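Local coordinates for SnoaL-like domain-containing protein (Burkholderia thailandensis E264, PDB 3EC9) that is of unknown function but has an NTF2-like, SnoaL-type fold, a curved sheet and helices that in relatives commonly enclose a ligand-binding or catalytic pocket, at residues Y100-V114 / E126-P140. Residues are numbered along the deposited sequence; the frame is centred on the assembly and turned at random. Where two conformers were deposited one is given.
Sequences YRRTGKSFECRVAHV and EQFTDTLLVAQAMQP
A112 pairs with F128 and V114 with E126 through two-way backbone hydrogen bonds within the antiparallel hairpin of strands 106-118 and 121-129, part of the curved sheet of this NTF2-like fold. V114 CG2 touches F128 CE1 at 3.6 Å. On the sheet face opposite A112 and F128, H113 bonds Y22 and Y96 through its two ring nitrogens, and Q127 bonds M46 N and the Y96 hydroxyl.

Regular pairing stops at T129. Its OG1 bonds to R110 O (2.8 Å), D130 N adds only a weak bond there, and a water links R110 N to D130 OD2. In the second subunit, D130 OD1 bonds T131 OG1 and OD2 bonds G48 N. D130 occupies the N-cap position of helix 131-137, which continues roughly in the direction of strand 121-129, antiparallel to 106-109.

Apolar packing takes over along the helix. V134 CG2 lies over one face of F107, 3.6 Å from CE2; L133 CD2 and D130 CB close on C109 CB. M138, a selenomethionine, in one of its two conformers sets CG over the centre of the Y100 ring (3.7 Å).

Polar bonds hold the C-terminus. T103 OG1 donates to A137 O at 2.7 Å, nearly in line with the carbonyl, and accepts from K105 N in an ST turn. The extended K105 chain carries NZ to Q139 O (2.6 Å), with the terminal carboxylate of P140 as a longer ionic partner.

The 100-105 turn thus bonds the carbonyl oxygens of A137 and Q139, and its lysine probably offsets the terminal charge.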
ATOM      1  N   TYR B 100       7.615 -19.136  -6.125  1.00 11.38           N
ATOM      2  CA  TYR B 100       9.032 -18.976  -5.859  1.00 11.89           C
ATOM      3  C   TYR B 100       9.759 -20.222  -6.333  1.00 13.27           C
ATOM      4  O   TYR B 100       9.448 -21.353  -5.911  1.00 12.81           O
ATOM      5  CB  TYR B 100       9.254 -18.789  -4.390  1.00 12.53           C
ATOM      6  CG  TYR B 100      10.596 -18.248  -4.022  1.00 11.30           C
ATOM      7  CD1 TYR B 100      11.052 -17.021  -4.523  1.00 13.18           C
ATOM      8  CD2 TYR B 100      11.419 -18.945  -3.139  1.00 14.04           C
ATOM      9  CE1 TYR B 100      12.286 -16.516  -4.166  1.00 14.80           C
ATOM     10  CE2 TYR B 100      12.665 -18.433  -2.749  1.00 15.79           C
ATOM     11  CZ  TYR B 100      13.086 -17.214  -3.260  1.00 15.20           C
ATOM     12  OH  TYR B 100      14.280 -16.641  -2.879  1.00 16.69           O
ATOM     13  N   ARG B 101      10.716 -20.029  -7.234  1.00 13.55           N
ATOM     14  CA  ARG B 101      11.377 -21.177  -7.884  1.00 14.91           C
ATOM     15  C   ARG B 101      12.117 -22.101  -6.909  1.00 14.96           C
ATOM     16  O   ARG B 101      12.099 -23.337  -7.080  1.00 16.05           O
ATOM     17  CB  ARG B 101      12.312 -20.726  -8.994  1.00 14.92           C
ATOM     18  CG  ARG B 101      11.643 -20.094 -10.209  1.00 15.38           C
ATOM     19  CD  ARG B 101      12.662 -19.798 -11.304  1.00 19.50           C
ATOM     20  NE  ARG B 101      12.230 -18.810 -12.303  1.00 22.76           N
ATOM     21  CZ  ARG B 101      11.389 -19.055 -13.314  1.00 31.73           C
ATOM     22  NH1 ARG B 101      10.804 -20.244 -13.447  1.00 37.00           N
ATOM     23  NH2 ARG B 101      11.088 -18.084 -14.182  1.00 26.19           N
ATOM     24  N   ARG B 102      12.764 -21.530  -5.898  1.00 14.28           N
ATOM     25  CA  ARG B 102      13.567 -22.348  -4.949  1.00 15.47           C
ATOM     26  C   ARG B 102      12.745 -23.326  -4.092  1.00 16.60           C
ATOM     27  O   ARG B 102      13.192 -24.446  -3.768  1.00 17.47           O
ATOM     28  CB  ARG B 102      14.414 -21.437  -4.031  1.00 17.31           C
ATOM     29  CG  ARG B 102      15.369 -22.224  -3.098  1.00 18.68           C
ATOM     30  CD  ARG B 102      16.651 -21.448  -2.710  1.00 22.71           C
ATOM     31  NE  ARG B 102      16.347 -20.129  -2.172  1.00 29.73           N
ATOM     32  CZ  ARG B 102      15.952 -19.877  -0.922  1.00 36.61           C
ATOM     33  NH1 ARG B 102      15.839 -20.857  -0.022  1.00 43.83           N
ATOM     34  NH2 ARG B 102      15.673 -18.627  -0.568  1.00 31.58           N
ATOM     35  N   THR B 103      11.531 -22.936  -3.749  1.00 11.82           N
ATOM     36  CA  THR B 103      10.684 -23.706  -2.837  1.00 14.52           C
ATOM     37  C   THR B 103       9.497 -24.355  -3.545  1.00 16.42           C
ATOM     38  O   THR B 103       8.922 -25.309  -3.030  1.00 18.89           O
ATOM     39  CB  THR B 103      10.141 -22.796  -1.761  1.00 14.48           C
ATOM     40  OG1 THR B 103       9.314 -21.823  -2.418  1.00 14.42           O
ATOM     41  CG2 THR B 103      11.240 -22.068  -1.014  1.00 19.55           C
ATOM     42  N   GLY B 104       9.079 -23.812  -4.694  1.00 13.96           N
ATOM     43  CA  GLY B 104       7.908 -24.303  -5.417  1.00 15.64           C
ATOM     44  C   GLY B 104       6.572 -23.825  -4.844  1.00 15.41           C
ATOM     45  O   GLY B 104       5.503 -24.254  -5.303  1.00 17.32           O
ATOM     46  N   LYS B 105       6.650 -22.902  -3.870  1.00 17.50           N
ATOM     47  CA  LYS B 105       5.476 -22.383  -3.172  1.00 16.03           C
ATOM     48  C   LYS B 105       4.940 -21.140  -3.858  1.00 14.22           C
ATOM     49  O   LYS B 105       5.703 -20.292  -4.309  1.00 14.38           O
ATOM     50  CB  LYS B 105       5.778 -22.052  -1.702  1.00 16.18           C
ATOM     51  CG  LYS B 105       6.171 -23.233  -0.859  1.00 19.50           C
ATOM     52  CD  LYS B 105       6.485 -22.805   0.545  1.00 19.24           C
ATOM     53  CE  LYS B 105       6.955 -23.998   1.383  1.00 28.90           C
ATOM     54  NZ  LYS B 105       7.200 -23.603   2.799  1.00 31.13           N
ATOM     55  N   SER B 106       3.617 -21.072  -3.997  0.50 12.46           N
ATOM     56  CA  SER B 106       2.952 -19.878  -4.541  0.50 13.91           C
ATOM     57  C   SER B 106       2.402 -18.972  -3.444  0.50 14.35           C
ATOM     58  O   SER B 106       2.303 -19.370  -2.288  0.50 11.69           O
ATOM     59  CB  SER B 106       1.825 -20.267  -5.499  0.50 15.16           C
ATOM     60  OG  SER B 106       0.861 -21.066  -4.852  0.50 13.17           O
ATOM     61  N   PHE B 107       2.070 -17.739  -3.833  1.00 13.47           N
ATOM     62  CA  PHE B 107       1.369 -16.771  -2.978  1.00 12.89           C
ATOM     63  C   PHE B 107       0.472 -15.958  -3.891  1.00 12.03           C
ATOM     64  O   PHE B 107       0.654 -15.886  -5.128  1.00 13.12           O
ATOM     65  CB  PHE B 107       2.344 -15.791  -2.266  1.00 12.71           C
ATOM     66  CG  PHE B 107       2.834 -14.676  -3.181  1.00  9.61           C
ATOM     67  CD1 PHE B 107       3.869 -14.913  -4.093  1.00 12.95           C
ATOM     68  CD2 PHE B 107       2.262 -13.425  -3.164  1.00  9.88           C
ATOM     69  CE1 PHE B 107       4.303 -13.925  -4.929  1.00 14.23           C
ATOM     70  CE2 PHE B 107       2.702 -12.429  -4.008  1.00  9.93           C
ATOM     71  CZ  PHE B 107       3.709 -12.678  -4.901  1.00 11.20           C
ATOM     72  N   GLU B 108      -0.498 -15.300  -3.250  1.00 10.88           N
ATOM     73  CA  GLU B 108      -1.263 -14.245  -3.866  1.00 10.11           C
ATOM     74  C   GLU B 108      -1.486 -13.188  -2.781  1.00 11.12           C
ATOM     75  O   GLU B 108      -1.818 -13.502  -1.670  1.00 12.63           O
ATOM     76  CB  GLU B 108      -2.590 -14.784  -4.409  1.00 14.20           C
ATOM     77  CG  GLU B 108      -3.492 -13.733  -5.017  1.00 14.26           C
ATOM     78  CD  GLU B 108      -4.680 -14.301  -5.693  1.00 17.28           C
ATOM     79  OE1 GLU B 108      -5.056 -15.442  -5.376  1.00 38.64           O
ATOM     80  OE2 GLU B 108      -5.235 -13.598  -6.571  1.00 31.99           O
ATOM     81  N   CYS B 109      -1.341 -11.927  -3.121  1.00  9.13           N
ATOM     82  CA  CYS B 109      -1.630 -10.877  -2.120  1.00 12.05           C
ATOM     83  C   CYS B 109      -1.983  -9.533  -2.763  1.00 10.38           C
ATOM     84  O   CYS B 109      -1.877  -9.359  -3.989  1.00 11.38           O
ATOM     85  CB  CYS B 109      -0.427 -10.726  -1.171  1.00 11.20           C
ATOM     86  SG  CYS B 109       1.024  -9.889  -1.937  1.00 12.52           S
ATOM     87  N   ARG B 110      -2.378  -8.580  -1.936  1.00 10.23           N
ATOM     88  CA  ARG B 110      -2.724  -7.252  -2.398  1.00  8.02           C
ATOM     89  C   ARG B 110      -1.521  -6.346  -2.496  1.00  9.63           C
ATOM     90  O   ARG B 110      -0.478  -6.544  -1.833  1.00 10.10           O
ATOM     91  CB  ARG B 110      -3.780  -6.646  -1.474  1.00  9.51           C
ATOM     92  CG  ARG B 110      -5.133  -7.410  -1.468  1.00 11.05           C
ATOM     93  CD  ARG B 110      -5.898  -7.110  -2.685  1.00 11.60           C
ATOM     94  NE  ARG B 110      -6.591  -5.825  -2.596  1.00 14.35           N
ATOM     95  CZ  ARG B 110      -7.158  -5.206  -3.626  1.00 15.05           C
ATOM     96  NH1 ARG B 110      -7.025  -5.684  -4.855  1.00 15.71           N
ATOM     97  NH2 ARG B 110      -7.867  -4.105  -3.437  1.00 12.77           N
ATOM     98  N   VAL B 111      -1.666  -5.313  -3.313  1.00  9.26           N
ATOM     99  CA  VAL B 111      -0.620  -4.322  -3.495  1.00  9.76           C
ATOM    100  C   VAL B 111      -1.253  -2.998  -3.918  1.00  9.92           C
ATOM    101  O   VAL B 111      -2.227  -2.974  -4.680  1.00  9.99           O
ATOM    102  CB  VAL B 111       0.477  -4.752  -4.508  1.00  8.61           C
ATOM    103  CG1 VAL B 111      -0.103  -5.157  -5.857  1.00  9.77           C
ATOM    104  CG2 VAL B 111       1.537  -3.621  -4.640  1.00 11.76           C
ATOM    105  N   ALA B 112      -0.697  -1.902  -3.402  1.00 10.32           N
ATOM    106  CA  ALA B 112      -0.933  -0.571  -3.929  1.00  9.90           C
ATOM    107  C   ALA B 112       0.405   0.041  -4.375  1.00  9.52           C
ATOM    108  O   ALA B 112       1.473  -0.192  -3.730  1.00 11.13           O
ATOM    109  CB  ALA B 112      -1.616   0.343  -2.896  1.00 10.68           C
ATOM    110  N   HIS B 113       0.360   0.788  -5.486  1.00  9.61           N
ATOM    111  CA  HIS B 113       1.490   1.527  -6.029  1.00  8.64           C
ATOM    112  C   HIS B 113       1.144   3.003  -6.115  1.00  9.38           C
ATOM    113  O   HIS B 113       0.113   3.370  -6.682  1.00 10.73           O
ATOM    114  CB  HIS B 113       1.817   1.105  -7.443  1.00 10.15           C
ATOM    115  CG  HIS B 113       2.070  -0.349  -7.605  1.00  9.46           C
ATOM    116  ND1 HIS B 113       1.587  -1.072  -8.669  1.00 10.31           N
ATOM    117  CD2 HIS B 113       2.820  -1.205  -6.872  1.00  9.53           C
ATOM    118  CE1 HIS B 113       1.996  -2.322  -8.567  1.00 12.03           C
ATOM    119  NE2 HIS B 113       2.775  -2.423  -7.511  1.00 10.85           N
ATOM    120  N   VAL B 114       1.995   3.823  -5.522  1.00  8.28           N
ATOM    121  CA  VAL B 114       1.836   5.281  -5.593  1.00 10.23           C
ATOM    122  C   VAL B 114       2.863   5.871  -6.569  1.00 11.10           C
ATOM    123  O   VAL B 114       4.068   5.614  -6.457  1.00  9.26           O
ATOM    124  CB  VAL B 114       1.994   5.965  -4.196  1.00  9.79           C
ATOM    125  CG1 VAL B 114       1.900   7.504  -4.338  1.00 10.70           C
ATOM    126  CG2 VAL B 114       0.957   5.407  -3.204  1.00 10.82           C
ATOM    127  N   GLU B 126       6.283   4.077  -5.568  1.00  9.64           N
ATOM    128  CA  GLU B 126       6.475   3.394  -4.295  1.00  9.48           C
ATOM    129  C   GLU B 126       5.491   2.216  -4.172  1.00  9.36           C
ATOM    130  O   GLU B 126       4.289   2.374  -4.424  1.00  9.93           O
ATOM    131  CB  GLU B 126       6.442   4.353  -3.092  1.00 10.44           C
ATOM    132  CG  GLU B 126       6.708   3.622  -1.742  1.00 10.97           C
ATOM    133  CD  GLU B 126       6.795   4.524  -0.562  1.00 13.35           C
ATOM    134  OE1 GLU B 126       6.535   5.760  -0.690  1.00 11.48           O
ATOM    135  OE2 GLU B 126       7.217   4.019   0.524  1.00 12.11           O
ATOM    136  N   GLN B 127       6.002   1.061  -3.756  1.00  9.09           N
ATOM    137  CA  GLN B 127       5.236  -0.160  -3.646  1.00  8.94           C
ATOM    138  C   GLN B 127       4.806  -0.382  -2.159  1.00 10.01           C
ATOM    139  O   GLN B 127       5.610  -0.208  -1.238  1.00  9.96           O
ATOM    140  CB  GLN B 127       6.140  -1.332  -4.057  1.00  8.10           C
ATOM    141  CG  GLN B 127       5.576  -2.713  -3.874  1.00  9.56           C
ATOM    142  CD  GLN B 127       6.725  -3.745  -3.895  1.00  9.77           C
ATOM    143  OE1 GLN B 127       7.677  -3.677  -3.076  1.00 10.93           O
ATOM    144  NE2 GLN B 127       6.659  -4.666  -4.825  1.00 12.91           N
ATOM    145  N   PHE B 128       3.548  -0.793  -1.965  1.00  9.30           N
ATOM    146  CA  PHE B 128       3.021  -1.154  -0.659  1.00  8.60           C
ATOM    147  C   PHE B 128       2.320  -2.510  -0.781  1.00  8.77           C
ATOM    148  O   PHE B 128       1.225  -2.583  -1.323  1.00 10.20           O
ATOM    149  CB  PHE B 128       2.012  -0.121  -0.135  1.00 10.21           C
ATOM    150  CG  PHE B 128       2.527   1.310  -0.094  1.00 10.61           C
ATOM    151  CD1 PHE B 128       2.594   2.039  -1.247  1.00 12.92           C
ATOM    152  CD2 PHE B 128       2.956   1.878   1.097  1.00 11.46           C
ATOM    153  CE1 PHE B 128       3.081   3.348  -1.218  1.00 10.30           C
ATOM    154  CE2 PHE B 128       3.433   3.179   1.148  1.00 10.64           C
ATOM    155  CZ  PHE B 128       3.508   3.922  -0.024  1.00 12.68           C
ATOM    156  N   THR B 129       2.949  -3.603  -0.351  1.00  8.56           N
ATOM    157  CA  THR B 129       2.412  -4.937  -0.535  1.00  8.44           C
ATOM    158  C   THR B 129       2.562  -5.816   0.691  1.00  7.71           C
ATOM    159  O   THR B 129       3.219  -5.433   1.677  1.00  8.67           O
ATOM    160  CB  THR B 129       3.024  -5.603  -1.781  1.00  9.19           C
ATOM    161  OG1 THR B 129       2.253  -6.756  -2.194  1.00  9.71           O
ATOM    162  CG2 THR B 129       4.491  -5.978  -1.552  1.00 10.22           C
ATOM    163  N   ASP B 130       1.949  -7.003   0.626  1.00  7.65           N
ATOM    164  CA  ASP B 130       1.889  -7.911   1.775  1.00  7.75           C
ATOM    165  C   ASP B 130       3.146  -8.707   1.835  1.00 10.05           C
ATOM    166  O   ASP B 130       3.253  -9.865   1.416  1.00  9.65           O
ATOM    167  CB  ASP B 130       0.620  -8.754   1.653  1.00  9.96           C
ATOM    168  CG  ASP B 130       0.128  -9.294   2.999  1.00 10.85           C
ATOM    169  OD1 ASP B 130       0.948  -9.492   3.929  1.00 10.03           O
ATOM    170  OD2 ASP B 130      -1.099  -9.556   3.124  1.00 10.99           O
ATOM    171  N   THR B 131       4.165  -8.050   2.349  1.00  8.51           N
ATOM    172  CA  THR B 131       5.486  -8.652   2.369  1.00  8.43           C
ATOM    173  C   THR B 131       5.581  -9.961   3.160  1.00  8.34           C
ATOM    174  O   THR B 131       6.412 -10.829   2.854  1.00 10.35           O
ATOM    175  CB  THR B 131       6.502  -7.597   2.861  1.00  9.11           C
ATOM    176  OG1 THR B 131       6.027  -7.069   4.080  1.00  9.42           O
ATOM    177  CG2 THR B 131       6.655  -6.455   1.831  1.00  9.06           C
ATOM    178  N   LEU B 132       4.741 -10.123   4.182  1.00  9.45           N
ATOM    179  CA  LEU B 132       4.724 -11.390   4.926  1.00 10.31           C
ATOM    180  C   LEU B 132       4.259 -12.536   4.008  1.00 11.21           C
ATOM    181  O   LEU B 132       4.856 -13.595   3.997  1.00 11.78           O
ATOM    182  CB  LEU B 132       3.834 -11.308   6.165  1.00 13.11           C
ATOM    183  CG  LEU B 132       3.751 -12.584   6.983  1.00 11.88           C
ATOM    184  CD1 LEU B 132       5.146 -12.917   7.571  1.00 10.33           C
ATOM    185  CD2 LEU B 132       2.684 -12.488   8.094  1.00 11.54           C
ATOM    186  N   LEU B 133       3.190 -12.328   3.262  1.00  9.99           N
ATOM    187  CA  LEU B 133       2.721 -13.402   2.345  1.00 11.12           C
ATOM    188  C   LEU B 133       3.732 -13.743   1.270  1.00 12.28           C
ATOM    189  O   LEU B 133       3.867 -14.904   0.905  1.00 14.74           O
ATOM    190  CB  LEU B 133       1.360 -13.063   1.739  1.00  9.94           C
ATOM    191  CG  LEU B 133       0.129 -13.415   2.599  1.00  9.90           C
ATOM    192  CD1 LEU B 133       0.154 -12.880   4.031  1.00 12.44           C
ATOM    193  CD2 LEU B 133      -1.201 -13.039   1.896  1.00 11.78           C
ATOM    194  N   VAL B 134       4.428 -12.745   0.724  1.00 12.16           N
ATOM    195  CA  VAL B 134       5.494 -13.033  -0.231  1.00 10.88           C
ATOM    196  C   VAL B 134       6.634 -13.839   0.435  1.00 13.31           C
ATOM    197  O   VAL B 134       7.110 -14.871  -0.061  1.00 12.77           O
ATOM    198  CB  VAL B 134       6.026 -11.719  -0.819  1.00 10.62           C
ATOM    199  CG1 VAL B 134       7.207 -12.043  -1.764  1.00 12.64           C
ATOM    200  CG2 VAL B 134       4.910 -10.916  -1.539  1.00 12.92           C
ATOM    201  N   ALA B 135       7.030 -13.385   1.611  1.00 12.54           N
ATOM    202  CA  ALA B 135       8.042 -14.064   2.415  1.00 14.34           C
ATOM    203  C   ALA B 135       7.669 -15.529   2.756  1.00 15.11           C
ATOM    204  O   ALA B 135       8.537 -16.412   2.773  1.00 16.92           O
ATOM    205  CB  ALA B 135       8.340 -13.242   3.694  1.00 14.02           C
ATOM    206  N   GLN B 136       6.406 -15.806   3.010  1.00 14.77           N
ATOM    207  CA  GLN B 136       5.956 -17.171   3.323  1.00 16.31           C
ATOM    208  C   GLN B 136       6.261 -18.123   2.158  1.00 15.25           C
ATOM    209  O   GLN B 136       6.567 -19.305   2.352  1.00 16.92           O
ATOM    210  CB  GLN B 136       4.455 -17.197   3.635  1.00 17.13           C
ATOM    211  CG  GLN B 136       4.047 -16.659   4.981  1.00 19.70           C
ATOM    212  CD  GLN B 136       2.501 -16.438   5.127  1.00 20.21           C
ATOM    213  OE1 GLN B 136       1.716 -16.569   4.174  1.00 20.47           O
ATOM    214  NE2 GLN B 136       2.086 -16.133   6.329  1.00 28.69           N
ATOM    215  N   ALA B 137       6.120 -17.629   0.936  1.00 11.80           N
ATOM    216  CA  ALA B 137       6.379 -18.422  -0.262  1.00 13.67           C
ATOM    217  C   ALA B 137       7.881 -18.760  -0.386  1.00 14.40           C
ATOM    218  O   ALA B 137       8.247 -19.686  -1.088  1.00 15.62           O
ATOM    219  CB  ALA B 137       5.879 -17.698  -1.510  1.00 14.61           C
HETATM  220  N   MSE B 138       8.729 -17.957   0.251  0.50 14.93           N
HETATM  221  CA  MSE B 138      10.169 -18.106   0.134  0.50 14.91           C
HETATM  222  C   MSE B 138      10.742 -18.939   1.263  0.50 15.57           C
HETATM  223  O   MSE B 138      11.965 -19.115   1.354  0.50 17.09           O
HETATM  224  CB  MSE B 138      10.812 -16.726   0.090  0.50 14.57           C
HETATM  225  CG  MSE B 138      10.182 -15.836  -0.979  0.50 17.38           C
HETATM  226 SE   MSE B 138      10.828 -14.036  -0.852  0.37 13.99          SE
HETATM  227  CE  MSE B 138      12.716 -14.444  -0.913  0.50 14.12           C
ATOM    228  N   GLN B 139       9.873 -19.460   2.120  1.00 18.38           N
ATOM    229  CA  GLN B 139      10.299 -20.337   3.229  1.00 23.69           C
ATOM    230  C   GLN B 139      10.353 -21.778   2.798  1.00 24.66           C
ATOM    231  O   GLN B 139       9.366 -22.287   2.268  1.00 24.44           O
ATOM    232  CB  GLN B 139       9.308 -20.288   4.385  1.00 23.10           C
ATOM    233  CG  GLN B 139       9.128 -18.920   5.000  1.00 35.28           C
ATOM    234  CD  GLN B 139      10.444 -18.258   5.332  1.00 45.93           C
ATOM    235  OE1 GLN B 139      10.714 -17.134   4.888  1.00 56.93           O
ATOM    236  NE2 GLN B 139      11.292 -18.961   6.102  1.00 43.94           N
ATOM    237  N   PRO B 140      11.503 -22.456   3.023  1.00 29.13           N
ATOM    238  CA  PRO B 140      11.557 -23.906   2.852  1.00 32.62           C
ATOM    239  C   PRO B 140      10.500 -24.617   3.688  1.00 35.87           C
ATOM    240  O   PRO B 140       9.905 -25.594   3.222  1.00 41.49           O
ATOM    241  CB  PRO B 140      12.956 -24.272   3.352  1.00 31.95           C
ATOM    242  CG  PRO B 140      13.768 -23.033   3.107  1.00 35.38           C
ATOM    243  CD  PRO B 140      12.824 -21.898   3.390  1.00 29.08           C
ATOM    244  OXT PRO B 140      10.201 -24.229   4.824  1.00 37.36           O
TER
HETATM  245  O   HOH W   1      14.075 -18.162   2.079  1.00 39.91           O
HETATM  246  O   HOH W   2       5.194 -21.374   3.698  1.00 35.81           O
HETATM  247  O   HOH W   3      -2.776  -9.185   0.964  1.00  9.89           O